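Long-range contact in MW1564 protein (Staphylococcus aureus, PDB 3NTV), which probably transfers a methyl group from S-adenosylmethionine to a hydroxyl of an acceptor such as caffeoyl-CoA: residues V138-A151 and Y162-N176. Numbering follows the deposited sequence.
Sequences VNDKVYDMIFIDAA and YTPLLKHQGLVITDN
Ile-146 sends CD1 to within 3.9 Å of CB of Leu-166, in the short strand 166-167 that follows helix 155-162. With CG1 anti to the carbonyl carbon (chi1 -64°), the same methyl rests against the end of that helix at Tyr-162. The helix makes the beta-alpha-beta crossover between strands 145-149 and 170-175, parallel neighbours in a Rossmann-type sheet. A main-chain ladder joins them: Ile-146 N to Leu-171 O, Ile-173 N to Ile-146 O, Ile-148 N to Ile-173 O and Asp-175 N to Ile-148 O. On the other face, Phe-147 CD1 lies 3.8 Å from Ile-173 CG2, while Ile-173 O approaches the ring edge near its plane. Selenomethionine Met-145 lays CE against both Leu-171 and Ile-173, and helix 57-70 covers this face. At the start of the pairing, Tyr-143 and Leu-165 run side by side. Beside them Lys-167 NZ reaches Asp-144 OD1 in a weak salt bridge (3.2 Å), while OD2 takes the backbone N-H groups of Lys-73 and Asn-74. At the far end Asp-149 OD1 accepts from Ala-151 N (2.9 Å), an Asx turn, and weakly from Asn-176 ND2 (3.4 Å). The chemistry implies a regular ladder with apolar side chains on both faces and polar side-chain bonds at the strand ends.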
ATOM      1  N   VAL A 138      -9.463 -27.105  -2.480  1.00 17.62           N
ATOM      2  CA  VAL A 138      -9.091 -25.994  -1.575  1.00 16.48           C
ATOM      3  C   VAL A 138     -10.246 -25.455  -0.744  1.00 20.19           C
ATOM      4  O   VAL A 138     -10.048 -24.539   0.064  1.00 19.54           O
ATOM      5  CB  VAL A 138      -8.383 -24.851  -2.369  1.00 18.64           C
ATOM      6  CG1 VAL A 138      -7.216 -25.377  -3.212  1.00 18.93           C
ATOM      7  CG2 VAL A 138      -9.362 -24.043  -3.230  1.00 17.94           C
ATOM      8  N   ASN A 139     -11.458 -25.988  -0.941  1.00 19.46           N
ATOM      9  CA  ASN A 139     -12.633 -25.483  -0.242  1.00 18.62           C
ATOM     10  C   ASN A 139     -12.844 -26.045   1.176  1.00 22.47           C
ATOM     11  O   ASN A 139     -13.964 -25.972   1.687  1.00 23.33           O
ATOM     12  CB  ASN A 139     -13.881 -25.662  -1.098  1.00 19.90           C
ATOM     13  CG  ASN A 139     -14.266 -27.108  -1.332  1.00 25.03           C
ATOM     14  OD1 ASN A 139     -13.489 -28.036  -1.096  1.00 23.25           O
ATOM     15  ND2 ASN A 139     -15.489 -27.308  -1.789  1.00 27.60           N
ATOM     16  N   ASP A 140     -11.782 -26.552   1.818  1.00 19.62           N
ATOM     17  CA  ASP A 140     -11.822 -27.069   3.186  1.00 19.19           C
ATOM     18  C   ASP A 140     -11.575 -25.932   4.204  1.00 24.14           C
ATOM     19  O   ASP A 140     -11.588 -26.161   5.405  1.00 24.45           O
ATOM     20  CB  ASP A 140     -10.779 -28.188   3.375  1.00 21.20           C
ATOM     21  CG  ASP A 140      -9.343 -27.805   3.015  1.00 32.35           C
ATOM     22  OD1 ASP A 140      -9.144 -27.175   1.958  1.00 32.77           O
ATOM     23  OD2 ASP A 140      -8.424 -28.140   3.797  1.00 37.65           O
ATOM     24  N   LYS A 141     -11.297 -24.722   3.716  1.00 21.07           N
ATOM     25  CA  LYS A 141     -11.001 -23.581   4.571  1.00 20.23           C
ATOM     26  C   LYS A 141     -11.729 -22.359   4.088  1.00 22.24           C
ATOM     27  O   LYS A 141     -12.102 -22.272   2.907  1.00 22.13           O
ATOM     28  CB  LYS A 141      -9.490 -23.262   4.498  1.00 22.73           C
ATOM     29  CG  LYS A 141      -8.607 -24.280   5.188  1.00 33.32           C
ATOM     30  CD  LYS A 141      -7.163 -24.107   4.788  1.00 32.66           C
ATOM     31  CE  LYS A 141      -6.323 -25.294   5.190  1.00 33.96           C
ATOM     32  NZ  LYS A 141      -6.211 -25.434   6.668  1.00 37.13           N
ATOM     33  N   VAL A 142     -11.870 -21.382   5.002  1.00 18.92           N
ATOM     34  CA  VAL A 142     -12.363 -20.035   4.708  1.00 18.95           C
ATOM     35  C   VAL A 142     -11.055 -19.206   4.694  1.00 19.26           C
ATOM     36  O   VAL A 142     -10.263 -19.262   5.644  1.00 18.05           O
ATOM     37  CB  VAL A 142     -13.379 -19.498   5.758  1.00 23.79           C
ATOM     38  CG1 VAL A 142     -13.707 -18.024   5.507  1.00 23.61           C
ATOM     39  CG2 VAL A 142     -14.663 -20.329   5.735  1.00 24.44           C
ATOM     40  N   TYR A 143     -10.810 -18.515   3.589  1.00 15.35           N
ATOM     41  CA  TYR A 143      -9.574 -17.725   3.449  1.00 14.25           C
ATOM     42  C   TYR A 143      -9.762 -16.273   3.862  1.00 16.83           C
ATOM     43  O   TYR A 143     -10.864 -15.726   3.778  1.00 16.36           O
ATOM     44  CB  TYR A 143      -9.027 -17.817   2.009  1.00 14.54           C
ATOM     45  CG  TYR A 143      -8.652 -19.233   1.634  1.00 16.01           C
ATOM     46  CD1 TYR A 143      -7.414 -19.769   1.993  1.00 16.36           C
ATOM     47  CD2 TYR A 143      -9.557 -20.059   0.973  1.00 17.47           C
ATOM     48  CE1 TYR A 143      -7.110 -21.113   1.753  1.00 16.28           C
ATOM     49  CE2 TYR A 143      -9.251 -21.394   0.698  1.00 17.97           C
ATOM     50  CZ  TYR A 143      -8.035 -21.921   1.108  1.00 19.51           C
ATOM     51  OH  TYR A 143      -7.735 -23.232   0.820  1.00 18.37           O
ATOM     52  N   ASP A 144      -8.671 -15.671   4.365  1.00 14.47           N
ATOM     53  CA  ASP A 144      -8.628 -14.265   4.770  1.00 13.88           C
ATOM     54  C   ASP A 144      -8.055 -13.389   3.659  1.00 15.43           C
ATOM     55  O   ASP A 144      -8.280 -12.182   3.668  1.00 14.55           O
ATOM     56  CB  ASP A 144      -7.758 -14.112   6.009  1.00 15.17           C
ATOM     57  CG  ASP A 144      -8.237 -14.964   7.168  1.00 20.74           C
ATOM     58  OD1 ASP A 144      -9.473 -15.048   7.369  1.00 20.68           O
ATOM     59  OD2 ASP A 144      -7.388 -15.594   7.827  1.00 18.82           O
HETATM   60  N   MSE A 145      -7.338 -14.002   2.703  1.00 11.88           N
HETATM   61  CA  MSE A 145      -6.692 -13.304   1.578  1.00 11.60           C
HETATM   62  C   MSE A 145      -6.544 -14.278   0.401  1.00 13.38           C
HETATM   63  O   MSE A 145      -6.234 -15.460   0.595  1.00 12.05           O
HETATM   64  CB  MSE A 145      -5.281 -12.792   2.020  1.00 13.77           C
HETATM   65  CG  MSE A 145      -4.446 -12.189   0.888  1.00 19.50           C
HETATM   66 SE   MSE A 145      -2.657 -11.768   1.554  0.70 25.77          SE
HETATM   67  CE  MSE A 145      -3.052 -10.048   2.345  1.00 22.56           C
ATOM     68  N   ILE A 146      -6.783 -13.753  -0.811  1.00 11.69           N
ATOM     69  CA  ILE A 146      -6.564 -14.452  -2.069  1.00 12.09           C
ATOM     70  C   ILE A 146      -5.519 -13.612  -2.820  1.00 14.89           C
ATOM     71  O   ILE A 146      -5.662 -12.384  -2.922  1.00 14.52           O
ATOM     72  CB  ILE A 146      -7.875 -14.666  -2.871  1.00 15.88           C
ATOM     73  CG1 ILE A 146      -8.839 -15.604  -2.082  1.00 16.49           C
ATOM     74  CG2 ILE A 146      -7.543 -15.270  -4.261  1.00 17.81           C
ATOM     75  CD1 ILE A 146     -10.236 -15.808  -2.681  1.00 17.23           C
ATOM     76  N   PHE A 147      -4.493 -14.270  -3.361  1.00 12.73           N
ATOM     77  CA  PHE A 147      -3.429 -13.577  -4.112  1.00 12.45           C
ATOM     78  C   PHE A 147      -3.401 -14.067  -5.544  1.00 15.29           C
ATOM     79  O   PHE A 147      -3.188 -15.252  -5.792  1.00 16.39           O
ATOM     80  CB  PHE A 147      -2.092 -13.781  -3.390  1.00 14.38           C
ATOM     81  CG  PHE A 147      -0.878 -13.047  -3.929  1.00 14.85           C
ATOM     82  CD1 PHE A 147      -1.006 -11.788  -4.512  1.00 15.45           C
ATOM     83  CD2 PHE A 147       0.398 -13.563  -3.748  1.00 16.77           C
ATOM     84  CE1 PHE A 147       0.118 -11.084  -4.967  1.00 16.79           C
ATOM     85  CE2 PHE A 147       1.527 -12.849  -4.184  1.00 18.50           C
ATOM     86  CZ  PHE A 147       1.374 -11.611  -4.786  1.00 16.09           C
ATOM     87  N   ILE A 148      -3.704 -13.171  -6.489  1.00 14.11           N
ATOM     88  CA  ILE A 148      -3.792 -13.496  -7.928  1.00 15.48           C
ATOM     89  C   ILE A 148      -2.890 -12.580  -8.768  1.00 17.82           C
ATOM     90  O   ILE A 148      -2.595 -11.463  -8.357  1.00 17.81           O
ATOM     91  CB  ILE A 148      -5.290 -13.303  -8.356  1.00 20.90           C
ATOM     92  CG1 ILE A 148      -6.213 -14.323  -7.681  1.00 23.20           C
ATOM     93  CG2 ILE A 148      -5.500 -13.362  -9.882  1.00 25.23           C
ATOM     94  CD1 ILE A 148      -7.757 -13.818  -7.726  1.00 35.14           C
ATOM     95  N   ASP A 149      -2.479 -13.046  -9.954  1.00 14.69           N
ATOM     96  CA  ASP A 149      -1.751 -12.248 -10.936  1.00 14.67           C
ATOM     97  C   ASP A 149      -2.761 -11.963 -12.058  1.00 17.22           C
ATOM     98  O   ASP A 149      -3.313 -12.907 -12.631  1.00 16.17           O
ATOM     99  CB  ASP A 149      -0.530 -13.007 -11.442  1.00 16.49           C
ATOM    100  CG  ASP A 149       0.353 -12.310 -12.469  1.00 28.36           C
ATOM    101  OD1 ASP A 149      -0.197 -11.681 -13.403  1.00 24.90           O
ATOM    102  OD2 ASP A 149       1.589 -12.454 -12.382  1.00 40.58           O
ATOM    103  N   ALA A 150      -3.038 -10.671 -12.355  1.00 15.20           N
ATOM    104  CA  ALA A 150      -4.046 -10.312 -13.373  1.00 15.74           C
ATOM    105  C   ALA A 150      -3.762 -10.887 -14.760  1.00 20.07           C
ATOM    106  O   ALA A 150      -4.686 -11.058 -15.551  1.00 20.70           O
ATOM    107  CB  ALA A 150      -4.156  -8.806 -13.488  1.00 17.02           C
ATOM    108  N   ALA A 151      -2.497 -11.124 -15.065  1.00 17.22           N
ATOM    109  CA  ALA A 151      -2.093 -11.591 -16.394  1.00 18.03           C
ATOM    110  C   ALA A 151      -2.009 -13.114 -16.541  1.00 23.80           C
ATOM    111  O   ALA A 151      -1.882 -13.597 -17.667  1.00 24.23           O
ATOM    112  CB  ALA A 151      -0.762 -10.968 -16.756  1.00 19.54           C
ATOM    113  N   TYR A 162     -12.928 -18.580  -6.821  1.00 17.18           N
ATOM    114  CA  TYR A 162     -12.376 -18.680  -5.476  1.00 15.58           C
ATOM    115  C   TYR A 162     -12.869 -17.695  -4.432  1.00 16.87           C
ATOM    116  O   TYR A 162     -12.850 -18.033  -3.246  1.00 16.51           O
ATOM    117  CB  TYR A 162     -10.824 -18.729  -5.530  1.00 15.30           C
ATOM    118  CG  TYR A 162     -10.312 -19.950  -6.276  1.00 15.46           C
ATOM    119  CD1 TYR A 162     -10.367 -21.220  -5.700  1.00 16.20           C
ATOM    120  CD2 TYR A 162      -9.872 -19.850  -7.596  1.00 16.31           C
ATOM    121  CE1 TYR A 162      -9.943 -22.351  -6.398  1.00 16.69           C
ATOM    122  CE2 TYR A 162      -9.453 -20.979  -8.308  1.00 16.68           C
ATOM    123  CZ  TYR A 162      -9.491 -22.228  -7.701  1.00 19.00           C
ATOM    124  OH  TYR A 162      -9.045 -23.348  -8.360  1.00 20.15           O
ATOM    125  N   THR A 163     -13.375 -16.526  -4.861  1.00 15.16           N
ATOM    126  CA  THR A 163     -13.908 -15.531  -3.917  1.00 15.17           C
ATOM    127  C   THR A 163     -15.048 -16.014  -3.043  1.00 19.59           C
ATOM    128  O   THR A 163     -15.088 -15.582  -1.907  1.00 19.38           O
ATOM    129  CB  THR A 163     -14.110 -14.157  -4.526  1.00 18.18           C
ATOM    130  OG1 THR A 163     -14.989 -14.235  -5.642  1.00 18.19           O
ATOM    131  CG2 THR A 163     -12.806 -13.495  -4.903  1.00 15.24           C
ATOM    132  N   PRO A 164     -15.916 -16.972  -3.445  1.00 19.34           N
ATOM    133  CA  PRO A 164     -16.909 -17.496  -2.489  1.00 19.09           C
ATOM    134  C   PRO A 164     -16.270 -18.095  -1.217  1.00 21.98           C
ATOM    135  O   PRO A 164     -16.953 -18.242  -0.197  1.00 22.82           O
ATOM    136  CB  PRO A 164     -17.601 -18.613  -3.295  1.00 20.34           C
ATOM    137  CG  PRO A 164     -17.470 -18.187  -4.708  1.00 24.09           C
ATOM    138  CD  PRO A 164     -16.067 -17.631  -4.765  1.00 20.39           C
ATOM    139  N   LEU A 165     -14.961 -18.460  -1.267  1.00 17.00           N
ATOM    140  CA  LEU A 165     -14.234 -19.024  -0.122  1.00 16.06           C
ATOM    141  C   LEU A 165     -13.564 -17.936   0.728  1.00 18.69           C
ATOM    142  O   LEU A 165     -12.878 -18.266   1.696  1.00 19.02           O
ATOM    143  CB  LEU A 165     -13.143 -19.986  -0.597  1.00 15.70           C
ATOM    144  CG  LEU A 165     -13.573 -21.137  -1.488  1.00 17.75           C
ATOM    145  CD1 LEU A 165     -12.371 -21.938  -1.887  1.00 16.64           C
ATOM    146  CD2 LEU A 165     -14.571 -22.029  -0.757  1.00 20.95           C
ATOM    147  N   LEU A 166     -13.672 -16.675   0.314  1.00 16.00           N
ATOM    148  CA  LEU A 166     -13.062 -15.560   1.044  1.00 14.41           C
ATOM    149  C   LEU A 166     -14.062 -14.989   2.059  1.00 20.80           C
ATOM    150  O   LEU A 166     -15.217 -14.706   1.719  1.00 20.74           O
ATOM    151  CB  LEU A 166     -12.652 -14.480   0.024  1.00 14.07           C
ATOM    152  CG  LEU A 166     -11.936 -13.235   0.562  1.00 16.52           C
ATOM    153  CD1 LEU A 166     -10.552 -13.607   1.131  1.00 16.79           C
ATOM    154  CD2 LEU A 166     -11.792 -12.195  -0.543  1.00 16.07           C
ATOM    155  N   LYS A 167     -13.609 -14.782   3.288  1.00 18.38           N
ATOM    156  CA  LYS A 167     -14.497 -14.243   4.315  1.00 17.82           C
ATOM    157  C   LYS A 167     -14.893 -12.818   4.019  1.00 22.14           C
ATOM    158  O   LYS A 167     -14.196 -12.113   3.270  1.00 20.58           O
ATOM    159  CB  LYS A 167     -13.861 -14.325   5.701  1.00 19.10           C
ATOM    160  CG  LYS A 167     -12.645 -13.425   5.887  1.00 25.12           C
ATOM    161  CD  LYS A 167     -12.273 -13.324   7.336  1.00 27.23           C
ATOM    162  CE  LYS A 167     -11.149 -12.336   7.513  1.00 23.29           C
ATOM    163  NZ  LYS A 167     -10.584 -12.432   8.890  1.00 24.56           N
ATOM    164  N   HIS A 168     -16.008 -12.379   4.642  1.00 21.29           N
ATOM    165  CA  HIS A 168     -16.465 -10.998   4.590  1.00 22.15           C
ATOM    166  C   HIS A 168     -15.328 -10.158   5.221  1.00 22.13           C
ATOM    167  O   HIS A 168     -14.747 -10.559   6.243  1.00 19.27           O
ATOM    168  CB  HIS A 168     -17.765 -10.847   5.403  1.00 24.39           C
ATOM    169  CG  HIS A 168     -18.195  -9.425   5.612  1.00 29.53           C
ATOM    170  ND1 HIS A 168     -18.187  -8.844   6.873  1.00 32.09           N
ATOM    171  CD2 HIS A 168     -18.627  -8.509   4.712  1.00 32.12           C
ATOM    172  CE1 HIS A 168     -18.611  -7.602   6.697  1.00 31.48           C
ATOM    173  NE2 HIS A 168     -18.880  -7.350   5.415  1.00 31.83           N
ATOM    174  N   GLN A 169     -14.979  -9.037   4.561  1.00 19.95           N
ATOM    175  CA  GLN A 169     -13.862  -8.153   4.945  1.00 19.55           C
ATOM    176  C   GLN A 169     -12.489  -8.757   4.609  1.00 21.78           C
ATOM    177  O   GLN A 169     -11.465  -8.147   4.892  1.00 21.64           O
ATOM    178  CB  GLN A 169     -13.958  -7.616   6.389  1.00 21.80           C
ATOM    179  CG  GLN A 169     -15.158  -6.704   6.583  1.00 34.83           C
ATOM    180  CD  GLN A 169     -15.172  -6.067   7.942  1.00 63.14           C
ATOM    181  OE1 GLN A 169     -15.329  -6.735   8.969  1.00 59.09           O
ATOM    182  NE2 GLN A 169     -15.048  -4.749   7.968  1.00 61.26           N
ATOM    183  N   GLY A 170     -12.484  -9.923   3.951  1.00 15.55           N
ATOM    184  CA  GLY A 170     -11.261 -10.549   3.453  1.00 15.02           C
ATOM    185  C   GLY A 170     -10.700  -9.727   2.298  1.00 17.21           C
ATOM    186  O   GLY A 170     -11.390  -8.861   1.742  1.00 16.36           O
ATOM    187  N   LEU A 171      -9.457 -10.011   1.895  1.00 13.52           N
ATOM    188  CA  LEU A 171      -8.802  -9.266   0.827  1.00 13.94           C
ATOM    189  C   LEU A 171      -8.501 -10.074  -0.409  1.00 14.34           C
ATOM    190  O   LEU A 171      -8.032 -11.205  -0.306  1.00 14.69           O
ATOM    191  CB  LEU A 171      -7.425  -8.727   1.325  1.00 14.70           C
ATOM    192  CG  LEU A 171      -7.387  -7.943   2.630  1.00 18.94           C
ATOM    193  CD1 LEU A 171      -5.934  -7.575   2.988  1.00 20.12           C
ATOM    194  CD2 LEU A 171      -8.235  -6.670   2.525  1.00 20.37           C
ATOM    195  N   VAL A 172      -8.639  -9.437  -1.589  1.00 12.60           N
ATOM    196  CA  VAL A 172      -8.131  -9.989  -2.845  1.00 11.29           C
ATOM    197  C   VAL A 172      -6.984  -9.051  -3.220  1.00 13.88           C
ATOM    198  O   VAL A 172      -7.201  -7.831  -3.387  1.00 14.57           O
ATOM    199  CB  VAL A 172      -9.128 -10.114  -4.015  1.00 15.81           C
ATOM    200  CG1 VAL A 172      -8.446 -10.777  -5.233  1.00 16.03           C
ATOM    201  CG2 VAL A 172     -10.348 -10.916  -3.599  1.00 15.62           C
ATOM    202  N   ILE A 173      -5.774  -9.613  -3.320  1.00 12.32           N
ATOM    203  CA  ILE A 173      -4.594  -8.856  -3.732  1.00 11.88           C
ATOM    204  C   ILE A 173      -4.280  -9.277  -5.172  1.00 14.78           C
ATOM    205  O   ILE A 173      -4.026 -10.463  -5.434  1.00 14.61           O
ATOM    206  CB  ILE A 173      -3.375  -9.126  -2.803  1.00 14.16           C
ATOM    207  CG1 ILE A 173      -3.700  -8.835  -1.299  1.00 14.07           C
ATOM    208  CG2 ILE A 173      -2.157  -8.327  -3.298  1.00 15.11           C
ATOM    209  CD1 ILE A 173      -4.293  -7.503  -1.029  1.00 18.17           C
ATOM    210  N   THR A 174      -4.347  -8.330  -6.112  1.00 11.46           N
ATOM    211  CA  THR A 174      -4.043  -8.652  -7.512  1.00 11.20           C
ATOM    212  C   THR A 174      -2.732  -7.996  -7.908  1.00 15.11           C
ATOM    213  O   THR A 174      -2.623  -6.759  -7.900  1.00 14.59           O
ATOM    214  CB  THR A 174      -5.160  -8.245  -8.503  1.00 16.37           C
ATOM    215  OG1 THR A 174      -6.443  -8.691  -8.055  1.00 15.94           O
ATOM    216  CG2 THR A 174      -4.902  -8.806  -9.893  1.00 15.71           C
ATOM    217  N   ASP A 175      -1.757  -8.822  -8.298  1.00 12.16           N
ATOM    218  CA  ASP A 175      -0.480  -8.332  -8.798  1.00 13.65           C
ATOM    219  C   ASP A 175      -0.555  -8.139 -10.308  1.00 16.86           C
ATOM    220  O   ASP A 175      -1.428  -8.711 -10.966  1.00 16.00           O
ATOM    221  CB  ASP A 175       0.656  -9.317  -8.458  1.00 15.59           C
ATOM    222  CG  ASP A 175       2.051  -8.713  -8.484  1.00 23.46           C
ATOM    223  OD1 ASP A 175       2.165  -7.466  -8.616  1.00 22.43           O
ATOM    224  OD2 ASP A 175       3.024  -9.481  -8.416  1.00 28.86           O
ATOM    225  N   ASN A 176       0.382  -7.345 -10.848  1.00 14.18           N
ATOM    226  CA  ASN A 176       0.554  -7.164 -12.279  1.00 14.57           C
ATOM    227  C   ASN A 176      -0.615  -6.497 -12.983  1.00 17.39           C
ATOM    228  O   ASN A 176      -0.877  -6.780 -14.150  1.00 16.46           O
ATOM    229  CB  ASN A 176       0.946  -8.507 -12.916  1.00 17.16           C
ATOM    230  CG  ASN A 176       1.851  -8.412 -14.110  1.00 20.14           C
ATOM    231  OD1 ASN A 176       2.497  -7.386 -14.374  1.00 18.67           O
ATOM    232  ND2 ASN A 176       1.892  -9.489 -14.856  1.00 22.64           N
TER